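Local coordinates for putative tryptophan halogenase (Xanthomonas campestris pv. campestris, PDB 6Y1W), which is a flavin-dependent halogenase that probably uses bound FAD to place a halogen atom on an aromatic, perhaps tryptophan-like, substrate, at residues 83-88 with 503-508; 73-78 with 171-176; 64-69 with 163-168; 247-252 with 273-278; 149-152 with 158-161. All coordinates share one frame; numbering follows the deposited sequence.

Contact 1 of 5, residues 83-88 with 503-508; sequences ATQATF and PAPPAP
The terminal amide of Q85 meets the C-terminal tail with its edge: the carbonyl oxygen of P503 lies close to the amide plane, 11° out of it, on the side of the NH2 group. NE2 of Q85 donates to O of P503 at 2.9 Å, with an N-H...O angle of 161°, so the bond is nearly straight. Seen from the acceptor, the donor is tilted 23° from the P503 carbonyl plane. The amide also has loose carbon neighbours: CD of the P503 ring is 4.1 Å from NE2 of Q85, and CD of the P505 ring is 4.2 Å from OE1 of Q85. The side chains of Q85 and P505 approach from opposite directions and graze at their ends. Q85 sits in the turn between helix 77-83 and strand 87-89, and its CA-CB bond does not aim at the tail; a bend at the second torsion carries the amide across to it. H281 packs against Q85, A504 and P505, so one loop residue lies beside both partners. L169 of helix 167-180 also touches Q85. Within 503-508 the chain has no regular helix or strand, and its prolines are exposed. A proline lacks an N-H, so a proline-rich run offers chiefly its carbonyls to a polar neighbour, and here a glutamine amide takes one of them. With a single neutral bond and about 102 Å² buried, the chemistry implies a modest surface attachment of the tail, directional but without charge.

Contact 2 of 5, residues 73-78 with 171-176; sequences LEIDEA and ARFLRR
I75 offers its CG2 methyl to F173 of helix 167-180 and the CD1 end of its ethyl branch to L174 and, more loosely, to F173. Its CG1 is anti to the carbonyl carbon (chi1 -75°), which leaves CG2 anti to the backbone N and pointed at the F173 ring; CG2 of I75 stands 3.7 Å from CE2 of F173, at the ring edge and near its plane. The ethyl branch runs on extended, carrying CD1 of I75 to 4.0 Å from CD2 of L174, where the two side chains cross at about a right angle. F173 has its CG anti to the backbone N (chi1 176°), and this lays the ring alongside I75, the two sliding past each other in opposite directions. The CA-CB bond of L174 does not aim at I75; its CD1 branch runs on extended while CD2 turns off to meet I75. E74, with positive phi, is the C-prime residue of a Schellman motif ending helix 65-73, and D76 is the N-cap of helix 77-83. F80 and F177 add to the packing on I75, while W29 and M30 of helix 25-39 touch L174, so the link is wedged where helices 65-73 and 77-83 meet helix 167-180.

Contact 3 of 5, residues 64-69 with 163-168; sequences PSLVTF and YHLDAG
L66 pushes one methyl, CD2, into the hollow between Y163 and L165, two residues apart on the strand. CD2 of L66 is 4.0 Å from CD2 of L165, the leucines reaching toward each other tip to tip, and equally 4.0 Å from CD2 of Y163, the L66 and Y163 side chains crossing at about a right angle. The next residue, V67, fits the outer end of the tyrosine: its CG2 is 3.4 Å from OH of Y163 and 3.9 Å from CE2 of Y163, approaching the ring obliquely. Y163 therefore forms a ridge, with L66 against its inner part and V67 against its hydroxyl end. That hydroxyl has its polar partner in E77, and F80 meets the ring edge-to-face. Y170 and I351 help to enclose L66. The axes of helix 65-69 and strand 163-166 stay 11.0 Å apart at 66°, a spacing bridged by side chains. This is helix-on-sheet packing against the three-stranded antiparallel sheet 59-61, 162-166 and 87-89, whose last strand carries K89, the predicted catalytic lysine; I351, which touches L66, is a predicted FAD-binding residue.

Contact 4 of 5, residues 247-252 with 273-278; sequences DSALAV and WMWRIP
W275 is the residue of 273-278 that touches strand 248-252, and it does so by reaching over the strand between them. The segment opens with W273, whose indole NE1 bonds to a carboxylate oxygen of E344 and whose ring meets that of W97. M274 points to the other face, against V302 and N306 of helix 296-306, the helix whose Q296 and A300 also pack on L250. Next comes W275. Its CG is placed between backbone N and carbonyl carbon (chi1 74°), which turns the indole toward A249 and A251. The six-membered ring does the touching: CZ2 of W275 is 3.8 Å from CB of A251, which approaches it obliquely, and CZ3 of W275 is 4.5 Å from CB of A249, a looser contact at the ring edge. In the mixed sheet the order runs 272-278, 283-289, 248-254, so these strands are next-nearest neighbours; V288 of the middle strand touches W275, and the indole packs on the methyls of two alanines. The start of strand 248-254 is a classic beta bulge, D247 and S248 both facing Y289; OG of S248 donates to OD1 of D247 at 2.8 Å, from above the carboxylate plane. The W275 side chain is about 10 Å from that of K89, the predicted active-site lysine. R276 then turns to the helix-side face, beside R265 and V283. I277 packs on T264 of strand 263-268. P278 closes the strand, its carbonyl oxygen accepting a hydrogen bond from OG1 of T87.

Contact 5 of 5, residues 149-152 with 158-161; sequences GRFA and GMNY
Y161 packs its ring on F151 and sends its hydroxyl to a shared acceptor, OE2 of E77, which also takes the hydroxyl of Y163. Two tyrosines thus grip one glutamate oxygen, and the other one, OE1, is held by H153 and Y499. The bond fixes the far end of the Y161 ring, whose face then receives F151. The pair is T-shaped, the edge of F151 toward the face of Y161, with centroids 5.1 Å apart and planes at 74°. CZ of F151 lies over the face, offset toward the rim, and CE1 of F151 comes within 3.6 Å of CB of Y161. The CG of F151 is anti to the backbone N (chi1 -178°), which swings the ring across to Y161. M159 supplies the other neighbour: its chain bends at both outer torsions, so CE of M159 curls back to lie 4.0 Å from CE1 of F151, the two side chains sliding past each other in opposite directions. CG of M159 also sits 3.5 Å from O of A152. That carbonyl is buried with no polar partner in the model, so the methionine gives it only an apolar cover. F88 stacks on F151 and meets Y161 edge-to-face, and H153 packs against both rings, which widens the aromatic cluster. The loop runs from helix 141-148 into strand 162-166; M159 leans back on L141 and E142 of that helix, F88 brings in strand 87-89, and P490, just ahead of helix 492-499, touches A152.

From the N terminus, the first halves of contacts 3, 2 and 1 follow in turn: helix 65-73, its link to helix 77-83, and the turn into strand 87-89. Contact 5 closes first, a short loop between 149-152 and 158-161 that lies within the spans of contacts 1, 2 and 3. Residues 163-168 then close contact 3 and 171-176 close contact 2; these two cross each other. Contact 4 comes later, in series with 2, 3 and 5, joining strands of the seven-stranded sheet. Residues 503-508 finally close contact 1, which crosses 2 and 3, encloses 4 and 5, and brings the C-terminal tail back to the turn leading into strand 87-89.

Contact 1 of 5, residues 83-88 with 503-508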
# COMPACT_ATOMS: atom_id res chain seq x y z
N ALA A 83 11.03 18.38 -26.92
CA ALA A 83 11.98 17.51 -27.60
C ALA A 83 11.36 16.22 -28.10
O ALA A 83 11.96 15.57 -28.96
CB ALA A 83 13.13 17.14 -26.65
N THR A 84 10.15 15.86 -27.63
CA THR A 84 9.57 14.57 -27.99
C THR A 84 8.24 14.75 -28.70
O THR A 84 7.48 13.79 -28.81
CB THR A 84 9.41 13.67 -26.76
OG1 THR A 84 8.57 14.31 -25.82
CG2 THR A 84 10.80 13.37 -26.11
N GLN A 85 7.97 15.96 -29.22
CA GLN A 85 6.70 16.26 -29.92
C GLN A 85 5.48 15.98 -29.03
O GLN A 85 4.39 15.66 -29.54
CB GLN A 85 6.58 15.50 -31.25
CG GLN A 85 7.72 15.85 -32.24
CD GLN A 85 7.44 17.17 -32.95
OE1 GLN A 85 6.28 17.50 -33.25
NE2 GLN A 85 8.51 17.94 -33.18
N ALA A 86 5.64 16.15 -27.70
CA ALA A 86 4.66 15.58 -26.78
C ALA A 86 3.43 16.46 -26.58
O ALA A 86 3.49 17.68 -26.70
CB ALA A 86 5.30 15.31 -25.41
N THR A 87 2.31 15.81 -26.24
CA THR A 87 1.10 16.52 -25.82
C THR A 87 0.66 15.99 -24.46
O THR A 87 1.21 15.01 -23.95
CB THR A 87 -0.05 16.36 -26.85
OG1 THR A 87 -0.46 14.98 -26.90
CG2 THR A 87 0.39 16.81 -28.29
N PHE A 88 -0.34 16.63 -23.88
CA PHE A 88 -0.84 16.17 -22.59
C PHE A 88 -1.94 15.13 -22.75
O PHE A 88 -2.71 15.13 -23.72
CB PHE A 88 -1.35 17.36 -21.76
CG PHE A 88 -0.25 18.28 -21.33
CD1 PHE A 88 0.56 17.96 -20.22
CD2 PHE A 88 0.02 19.45 -22.02
CE1 PHE A 88 1.61 18.78 -19.83
CE2 PHE A 88 1.09 20.28 -21.62
CZ PHE A 88 1.87 19.94 -20.54
N PRO A 503 9.01 21.99 -32.72
CA PRO A 503 9.08 22.44 -34.12
C PRO A 503 8.34 21.49 -35.06
O PRO A 503 8.46 20.27 -34.97
CB PRO A 503 10.59 22.43 -34.41
CG PRO A 503 11.15 21.41 -33.47
CD PRO A 503 10.31 21.51 -32.20
N ALA A 504 7.57 22.05 -35.97
CA ALA A 504 6.87 21.19 -36.93
C ALA A 504 7.89 20.53 -37.85
O ALA A 504 8.79 21.20 -38.36
CB ALA A 504 5.86 21.98 -37.77
N PRO A 505 7.80 19.22 -38.08
CA PRO A 505 8.72 18.59 -39.03
C PRO A 505 8.64 19.30 -40.37
O PRO A 505 7.55 19.70 -40.81
CB PRO A 505 8.20 17.15 -39.11
CG PRO A 505 7.58 16.93 -37.69
CD PRO A 505 6.99 18.25 -37.31
N PRO A 506 9.76 19.39 -41.09
CA PRO A 506 9.78 20.23 -42.30
C PRO A 506 9.14 19.57 -43.50
O PRO A 506 8.60 20.24 -44.39
CB PRO A 506 11.27 20.46 -42.55
CG PRO A 506 11.95 19.25 -41.91
CD PRO A 506 11.12 19.01 -40.67
N ALA A 507 9.25 18.25 -43.58
CA ALA A 507 8.92 17.55 -44.83
C ALA A 507 8.26 16.21 -44.54
O ALA A 507 8.75 15.15 -44.95
CB ALA A 507 10.18 17.41 -45.69
N PRO A 508 7.11 16.23 -43.88
CA PRO A 508 6.30 15.02 -43.80
C PRO A 508 5.94 14.55 -45.20
O PRO A 508 5.94 15.33 -46.16
CB PRO A 508 5.07 15.48 -43.00
CG PRO A 508 4.93 16.96 -43.35
CD PRO A 508 6.37 17.43 -43.38

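Contact 2 of 5, residues 73-78 with 171-176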
# COMPACT_ATOMS: atom_id res chain seq x y z
N LEU A 73 14.71 12.35 -11.79
CA LEU A 73 15.90 12.55 -12.62
C LEU A 73 16.21 14.03 -12.81
O LEU A 73 17.26 14.36 -13.39
CB LEU A 73 15.73 11.88 -13.99
CG LEU A 73 16.16 10.41 -14.07
CD1 LEU A 73 15.45 9.55 -13.02
CD2 LEU A 73 15.95 9.80 -15.49
N GLU A 74 15.34 14.92 -12.32
CA GLU A 74 15.46 16.37 -12.56
C GLU A 74 15.52 16.70 -14.06
O GLU A 74 16.33 17.50 -14.53
CB GLU A 74 16.67 16.92 -11.80
CG GLU A 74 16.49 16.66 -10.32
CD GLU A 74 17.64 17.19 -9.51
OE1 GLU A 74 18.52 16.40 -9.24
OE2 GLU A 74 17.67 18.38 -9.17
N ILE A 75 14.61 16.08 -14.80
CA ILE A 75 14.36 16.38 -16.20
C ILE A 75 13.25 17.41 -16.25
O ILE A 75 12.21 17.21 -15.62
CB ILE A 75 13.98 15.11 -16.98
CG1 ILE A 75 15.25 14.29 -17.18
CG2 ILE A 75 13.25 15.46 -18.33
CD1 ILE A 75 14.97 12.92 -17.79
N ASP A 76 13.49 18.53 -16.95
CA ASP A 76 12.51 19.60 -17.07
C ASP A 76 11.37 19.19 -18.00
O ASP A 76 11.61 18.81 -19.15
CB ASP A 76 13.19 20.87 -17.62
CG ASP A 76 12.22 22.01 -17.79
OD1 ASP A 76 11.77 22.58 -16.76
OD2 ASP A 76 11.84 22.31 -18.95
N GLU A 77 10.14 19.35 -17.53
CA GLU A 77 8.99 18.84 -18.28
C GLU A 77 8.83 19.55 -19.63
O GLU A 77 8.68 18.89 -20.66
CB GLU A 77 7.72 18.98 -17.46
CG GLU A 77 6.50 18.52 -18.23
CD GLU A 77 5.23 18.66 -17.43
OE1 GLU A 77 4.76 19.81 -17.28
OE2 GLU A 77 4.74 17.61 -16.92
N ALA A 78 8.89 20.89 -19.65
CA ALA A 78 8.68 21.58 -20.93
C ALA A 78 9.78 21.22 -21.95
O ALA A 78 9.49 21.07 -23.14
CB ALA A 78 8.58 23.10 -20.71
N ALA A 171 13.78 8.33 -26.42
CA ALA A 171 15.03 7.58 -26.23
C ALA A 171 16.25 8.41 -26.60
O ALA A 171 17.29 8.29 -25.95
CB ALA A 171 15.00 6.27 -27.05
N ARG A 172 16.17 9.22 -27.67
CA ARG A 172 17.32 10.03 -28.05
C ARG A 172 17.59 11.12 -27.02
O ARG A 172 18.75 11.40 -26.70
CB ARG A 172 17.10 10.64 -29.45
CG ARG A 172 18.37 11.28 -30.05
CD ARG A 172 19.39 10.20 -30.41
NE ARG A 172 20.71 10.73 -30.76
CZ ARG A 172 21.57 11.25 -29.89
NH1 ARG A 172 21.26 11.30 -28.61
NH2 ARG A 172 22.75 11.71 -30.30
N PHE A 173 16.52 11.70 -26.46
CA PHE A 173 16.63 12.69 -25.39
C PHE A 173 17.30 12.07 -24.17
O PHE A 173 18.22 12.66 -23.58
CB PHE A 173 15.23 13.24 -25.06
CG PHE A 173 15.18 14.19 -23.92
CD1 PHE A 173 15.32 15.57 -24.13
CD2 PHE A 173 14.92 13.74 -22.65
CE1 PHE A 173 15.23 16.46 -23.04
CE2 PHE A 173 14.85 14.64 -21.56
CZ PHE A 173 15.00 15.98 -21.77
N LEU A 174 16.91 10.85 -23.82
CA LEU A 174 17.52 10.20 -22.67
C LEU A 174 18.95 9.78 -22.94
O LEU A 174 19.75 9.70 -22.00
CB LEU A 174 16.72 8.97 -22.25
CG LEU A 174 15.30 9.28 -21.76
CD1 LEU A 174 14.50 7.98 -21.74
CD2 LEU A 174 15.33 9.93 -20.37
N ARG A 175 19.28 9.47 -24.20
CA ARG A 175 20.66 9.16 -24.53
C ARG A 175 21.54 10.37 -24.28
O ARG A 175 22.64 10.25 -23.72
CB ARG A 175 20.78 8.74 -25.99
CG ARG A 175 22.25 8.63 -26.42
CD ARG A 175 22.35 8.02 -27.84
NE ARG A 175 23.64 8.36 -28.41
CZ ARG A 175 23.95 8.16 -29.70
NH1 ARG A 175 23.08 7.60 -30.51
NH2 ARG A 175 25.16 8.52 -30.15
N ARG A 176 21.09 11.54 -24.72
CA ARG A 176 21.84 12.78 -24.49
C ARG A 176 22.02 13.03 -23.00
O ARG A 176 23.13 13.33 -22.53
CB ARG A 176 21.10 13.96 -25.12
CG ARG A 176 21.15 14.02 -26.62
CD ARG A 176 20.46 15.30 -27.15
NE ARG A 176 19.64 15.03 -28.33
CZ ARG A 176 20.13 14.73 -29.53
NH1 ARG A 176 21.45 14.67 -29.71
NH2 ARG A 176 19.31 14.49 -30.55

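Contact 3 of 5, residues 64-69 with 163-168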
# COMPACT_ATOMS: atom_id res chain seq x y z
N PRO A 64 0.74 8.75 -15.25
CA PRO A 64 1.33 9.83 -14.45
C PRO A 64 2.61 9.46 -13.72
O PRO A 64 3.32 10.36 -13.28
CB PRO A 64 0.22 10.18 -13.46
CG PRO A 64 -1.06 9.92 -14.27
CD PRO A 64 -0.73 8.66 -15.02
N SER A 65 2.90 8.17 -13.54
CA SER A 65 4.18 7.83 -12.93
C SER A 65 5.37 8.42 -13.69
O SER A 65 6.43 8.63 -13.09
CB SER A 65 4.30 6.31 -12.81
OG SER A 65 4.21 5.71 -14.11
N LEU A 66 5.24 8.67 -15.00
CA LEU A 66 6.39 9.22 -15.72
C LEU A 66 6.67 10.65 -15.26
O LEU A 66 7.81 11.11 -15.35
CB LEU A 66 6.19 9.21 -17.23
CG LEU A 66 7.47 9.42 -18.06
CD1 LEU A 66 8.44 8.24 -17.91
CD2 LEU A 66 7.16 9.58 -19.54
N VAL A 67 5.65 11.38 -14.82
CA VAL A 67 5.88 12.72 -14.28
C VAL A 67 6.80 12.63 -13.07
O VAL A 67 7.75 13.41 -12.91
CB VAL A 67 4.55 13.40 -13.92
CG1 VAL A 67 4.79 14.85 -13.45
CG2 VAL A 67 3.60 13.40 -15.09
N THR A 68 6.53 11.66 -12.21
CA THR A 68 7.41 11.43 -11.07
C THR A 68 8.81 11.01 -11.50
O THR A 68 9.80 11.46 -10.91
CB THR A 68 6.78 10.37 -10.17
OG1 THR A 68 5.51 10.86 -9.73
CG2 THR A 68 7.67 10.08 -8.95
N PHE A 69 8.94 10.11 -12.48
CA PHE A 69 10.26 9.71 -12.98
C PHE A 69 11.12 10.93 -13.34
O PHE A 69 12.31 11.01 -13.00
CB PHE A 69 10.08 8.81 -14.23
CG PHE A 69 11.35 8.09 -14.69
CD1 PHE A 69 12.00 7.19 -13.85
CD2 PHE A 69 11.84 8.30 -15.98
CE1 PHE A 69 13.14 6.47 -14.32
CE2 PHE A 69 12.99 7.62 -16.45
CZ PHE A 69 13.63 6.70 -15.62
N TYR A 163 1.41 12.00 -20.67
CA TYR A 163 1.84 12.52 -21.97
C TYR A 163 1.53 11.55 -23.10
O TYR A 163 1.51 10.33 -22.92
CB TYR A 163 3.36 12.75 -22.01
CG TYR A 163 3.90 13.43 -20.76
CD1 TYR A 163 3.72 14.78 -20.58
CD2 TYR A 163 4.60 12.69 -19.82
CE1 TYR A 163 4.23 15.42 -19.43
CE2 TYR A 163 5.11 13.30 -18.65
CZ TYR A 163 4.94 14.66 -18.50
OH TYR A 163 5.47 15.21 -17.34
N HIS A 164 1.38 12.11 -24.30
CA HIS A 164 1.56 11.38 -25.53
C HIS A 164 2.91 11.81 -26.08
O HIS A 164 3.17 13.01 -26.15
CB HIS A 164 0.45 11.76 -26.53
CG HIS A 164 -0.94 11.53 -26.01
ND1 HIS A 164 -1.80 12.58 -25.70
CD2 HIS A 164 -1.62 10.39 -25.68
CE1 HIS A 164 -2.95 12.10 -25.27
NE2 HIS A 164 -2.86 10.78 -25.24
N LEU A 165 3.77 10.85 -26.46
CA LEU A 165 5.12 11.26 -26.85
C LEU A 165 5.62 10.42 -28.02
O LEU A 165 5.09 9.36 -28.33
CB LEU A 165 6.12 11.17 -25.67
CG LEU A 165 6.22 9.82 -24.93
CD1 LEU A 165 7.03 8.81 -25.74
CD2 LEU A 165 6.85 9.99 -23.53
N ASP A 166 6.65 10.95 -28.68
CA ASP A 166 7.36 10.17 -29.70
C ASP A 166 8.42 9.36 -28.98
O ASP A 166 9.33 9.93 -28.37
CB ASP A 166 8.00 11.11 -30.74
CG ASP A 166 8.69 10.33 -31.87
OD1 ASP A 166 9.62 9.55 -31.58
OD2 ASP A 166 8.31 10.47 -33.07
N ALA A 167 8.28 8.02 -28.97
CA ALA A 167 9.19 7.19 -28.18
C ALA A 167 10.62 7.20 -28.69
O ALA A 167 11.56 7.14 -27.90
CB ALA A 167 8.68 5.74 -28.14
N GLY A 168 10.81 7.31 -30.01
CA GLY A 168 12.16 7.34 -30.53
C GLY A 168 12.86 8.62 -30.15
O GLY A 168 14.04 8.60 -29.78

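Contact 4 of 5, residues 247-252 with 273-278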
# COMPACT_ATOMS: atom_id res chain seq x y z
N ASP A 247 -2.37 -10.70 -30.37
CA ASP A 247 -0.98 -11.12 -30.59
C ASP A 247 -0.38 -10.41 -31.79
O ASP A 247 0.78 -10.70 -32.14
CB ASP A 247 -0.91 -12.64 -30.80
CG ASP A 247 -1.67 -13.11 -32.04
OD1 ASP A 247 -2.19 -12.29 -32.82
OD2 ASP A 247 -1.78 -14.34 -32.24
N SER A 248 -1.07 -9.42 -32.36
CA SER A 248 -0.63 -8.78 -33.59
C SER A 248 -1.02 -7.30 -33.55
O SER A 248 -2.01 -6.92 -32.92
CB SER A 248 -1.31 -9.42 -34.80
OG SER A 248 -1.05 -10.83 -34.87
N ALA A 249 -0.26 -6.48 -34.27
CA ALA A 249 -0.70 -5.11 -34.46
C ALA A 249 -0.23 -4.60 -35.82
O ALA A 249 0.76 -5.09 -36.39
CB ALA A 249 -0.17 -4.18 -33.37
N LEU A 250 -0.94 -3.60 -36.33
CA LEU A 250 -0.48 -2.82 -37.48
C LEU A 250 -0.48 -1.36 -37.04
O LEU A 250 -1.49 -0.91 -36.48
CB LEU A 250 -1.45 -2.95 -38.67
CG LEU A 250 -1.34 -4.18 -39.54
CD1 LEU A 250 -2.60 -4.33 -40.40
CD2 LEU A 250 -0.06 -4.10 -40.39
N ALA A 251 0.60 -0.62 -37.32
CA ALA A 251 0.69 0.75 -36.82
C ALA A 251 0.98 1.71 -37.97
O ALA A 251 1.70 1.35 -38.92
CB ALA A 251 1.78 0.88 -35.74
N VAL A 252 0.42 2.91 -37.90
CA VAL A 252 0.61 3.89 -38.99
C VAL A 252 0.41 5.29 -38.43
O VAL A 252 -0.49 5.52 -37.62
CB VAL A 252 -0.36 3.63 -40.16
CG1 VAL A 252 -1.83 3.87 -39.72
CG2 VAL A 252 0.00 4.52 -41.38
N TRP A 273 -8.90 -3.93 -31.24
CA TRP A 273 -9.21 -2.54 -30.95
C TRP A 273 -8.14 -1.65 -31.57
O TRP A 273 -7.06 -2.12 -31.92
CB TRP A 273 -9.31 -2.31 -29.43
CG TRP A 273 -8.01 -2.49 -28.69
CD1 TRP A 273 -7.50 -3.66 -28.23
CD2 TRP A 273 -7.09 -1.47 -28.31
NE1 TRP A 273 -6.27 -3.45 -27.62
CE2 TRP A 273 -6.01 -2.10 -27.64
CE3 TRP A 273 -7.06 -0.07 -28.47
CZ2 TRP A 273 -4.92 -1.38 -27.14
CZ3 TRP A 273 -5.98 0.63 -27.97
CH2 TRP A 273 -4.93 -0.02 -27.31
N MET A 274 -8.46 -0.35 -31.69
CA MET A 274 -7.56 0.58 -32.37
C MET A 274 -7.17 1.70 -31.42
O MET A 274 -8.01 2.23 -30.71
CB MET A 274 -8.25 1.19 -33.60
CG MET A 274 -8.36 0.22 -34.79
SD MET A 274 -9.62 0.89 -35.92
CE MET A 274 -11.20 0.43 -35.19
N TRP A 275 -5.89 2.09 -31.45
CA TRP A 275 -5.49 3.30 -30.73
C TRP A 275 -5.39 4.50 -31.66
O TRP A 275 -5.08 4.37 -32.86
CB TRP A 275 -4.14 3.13 -30.01
CG TRP A 275 -2.87 3.13 -30.85
CD1 TRP A 275 -2.17 4.23 -31.34
CD2 TRP A 275 -2.09 1.98 -31.20
NE1 TRP A 275 -1.02 3.81 -32.00
CE2 TRP A 275 -0.97 2.43 -31.94
CE3 TRP A 275 -2.25 0.60 -30.99
CZ2 TRP A 275 0.01 1.57 -32.42
CZ3 TRP A 275 -1.29 -0.26 -31.49
CH2 TRP A 275 -0.18 0.22 -32.22
N ARG A 276 -5.59 5.68 -31.08
CA ARG A 276 -5.34 6.95 -31.76
C ARG A 276 -4.72 7.88 -30.73
O ARG A 276 -5.30 8.08 -29.66
CB ARG A 276 -6.66 7.53 -32.32
CG ARG A 276 -6.38 8.67 -33.29
CD ARG A 276 -7.62 9.05 -34.13
NE ARG A 276 -7.27 10.13 -35.08
CZ ARG A 276 -7.31 11.43 -34.80
NH1 ARG A 276 -7.70 11.84 -33.60
NH2 ARG A 276 -6.97 12.34 -35.73
N ILE A 277 -3.51 8.38 -31.01
CA ILE A 277 -2.70 9.10 -30.04
C ILE A 277 -2.22 10.41 -30.65
O ILE A 277 -1.52 10.39 -31.66
CB ILE A 277 -1.49 8.23 -29.62
CG1 ILE A 277 -1.97 7.06 -28.73
CG2 ILE A 277 -0.39 9.06 -28.93
CD1 ILE A 277 -0.84 6.01 -28.58
N PRO A 278 -2.58 11.58 -30.09
CA PRO A 278 -2.18 12.85 -30.72
C PRO A 278 -0.80 13.30 -30.29
O PRO A 278 -0.53 13.41 -29.08
CB PRO A 278 -3.25 13.83 -30.22
CG PRO A 278 -3.52 13.36 -28.80
CD PRO A 278 -3.50 11.82 -28.95

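Contact 5 of 5, residues 149-152 with 158-161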
# COMPACT_ATOMS: atom_id res chain seq x y z
N GLY A 149 -11.34 19.06 -24.40
CA GLY A 149 -10.06 19.35 -25.05
C GLY A 149 -9.28 20.49 -24.42
O GLY A 149 -8.65 21.29 -25.15
N ARG A 150 -9.30 20.57 -23.10
CA ARG A 150 -8.66 21.65 -22.35
C ARG A 150 -7.57 21.10 -21.43
O ARG A 150 -7.67 19.97 -20.92
CB ARG A 150 -9.70 22.40 -21.50
CG ARG A 150 -10.77 23.07 -22.34
CD ARG A 150 -11.69 23.89 -21.47
NE ARG A 150 -12.69 24.60 -22.27
CZ ARG A 150 -12.53 25.82 -22.76
NH1 ARG A 150 -11.41 26.50 -22.54
NH2 ARG A 150 -13.51 26.37 -23.48
N PHE A 151 -6.53 21.91 -21.19
CA PHE A 151 -5.48 21.51 -20.26
C PHE A 151 -4.69 22.72 -19.81
O PHE A 151 -4.28 23.55 -20.64
CB PHE A 151 -4.47 20.49 -20.86
CG PHE A 151 -3.42 20.07 -19.86
CD1 PHE A 151 -3.69 19.03 -18.97
CD2 PHE A 151 -2.23 20.78 -19.71
CE1 PHE A 151 -2.78 18.69 -18.00
CE2 PHE A 151 -1.31 20.45 -18.73
CZ PHE A 151 -1.59 19.40 -17.86
N ALA A 152 -4.41 22.78 -18.51
CA ALA A 152 -3.29 23.52 -17.94
C ALA A 152 -2.97 22.91 -16.58
O ALA A 152 -3.79 22.19 -16.03
CB ALA A 152 -3.62 25.03 -17.82
N GLY A 158 -3.35 19.86 -8.88
CA GLY A 158 -4.79 19.71 -8.96
C GLY A 158 -5.30 19.07 -10.25
O GLY A 158 -6.45 18.64 -10.30
N MET A 159 -4.47 19.02 -11.28
CA MET A 159 -4.79 18.30 -12.52
C MET A 159 -3.86 17.09 -12.60
O MET A 159 -2.64 17.24 -12.51
CB MET A 159 -4.58 19.20 -13.74
CG MET A 159 -5.80 20.02 -14.18
SD MET A 159 -7.08 19.00 -14.94
CE MET A 159 -6.00 17.90 -15.77
N ASN A 160 -4.44 15.89 -12.73
CA ASN A 160 -3.66 14.67 -12.89
C ASN A 160 -3.53 14.33 -14.36
O ASN A 160 -4.54 14.33 -15.08
CB ASN A 160 -4.35 13.53 -12.14
CG ASN A 160 -4.35 13.79 -10.64
OD1 ASN A 160 -3.33 13.60 -9.99
ND2 ASN A 160 -5.46 14.31 -10.11
N TYR A 161 -2.30 14.06 -14.82
CA TYR A 161 -2.08 14.00 -16.27
C TYR A 161 -0.82 13.19 -16.56
O TYR A 161 -0.01 12.90 -15.67
CB TYR A 161 -1.94 15.40 -16.90
CG TYR A 161 -0.67 16.11 -16.45
CD1 TYR A 161 -0.65 16.90 -15.29
CD2 TYR A 161 0.51 15.98 -17.17
CE1 TYR A 161 0.52 17.48 -14.85
CE2 TYR A 161 1.70 16.59 -16.73
CZ TYR A 161 1.67 17.36 -15.58
OH TYR A 161 2.82 17.96 -15.11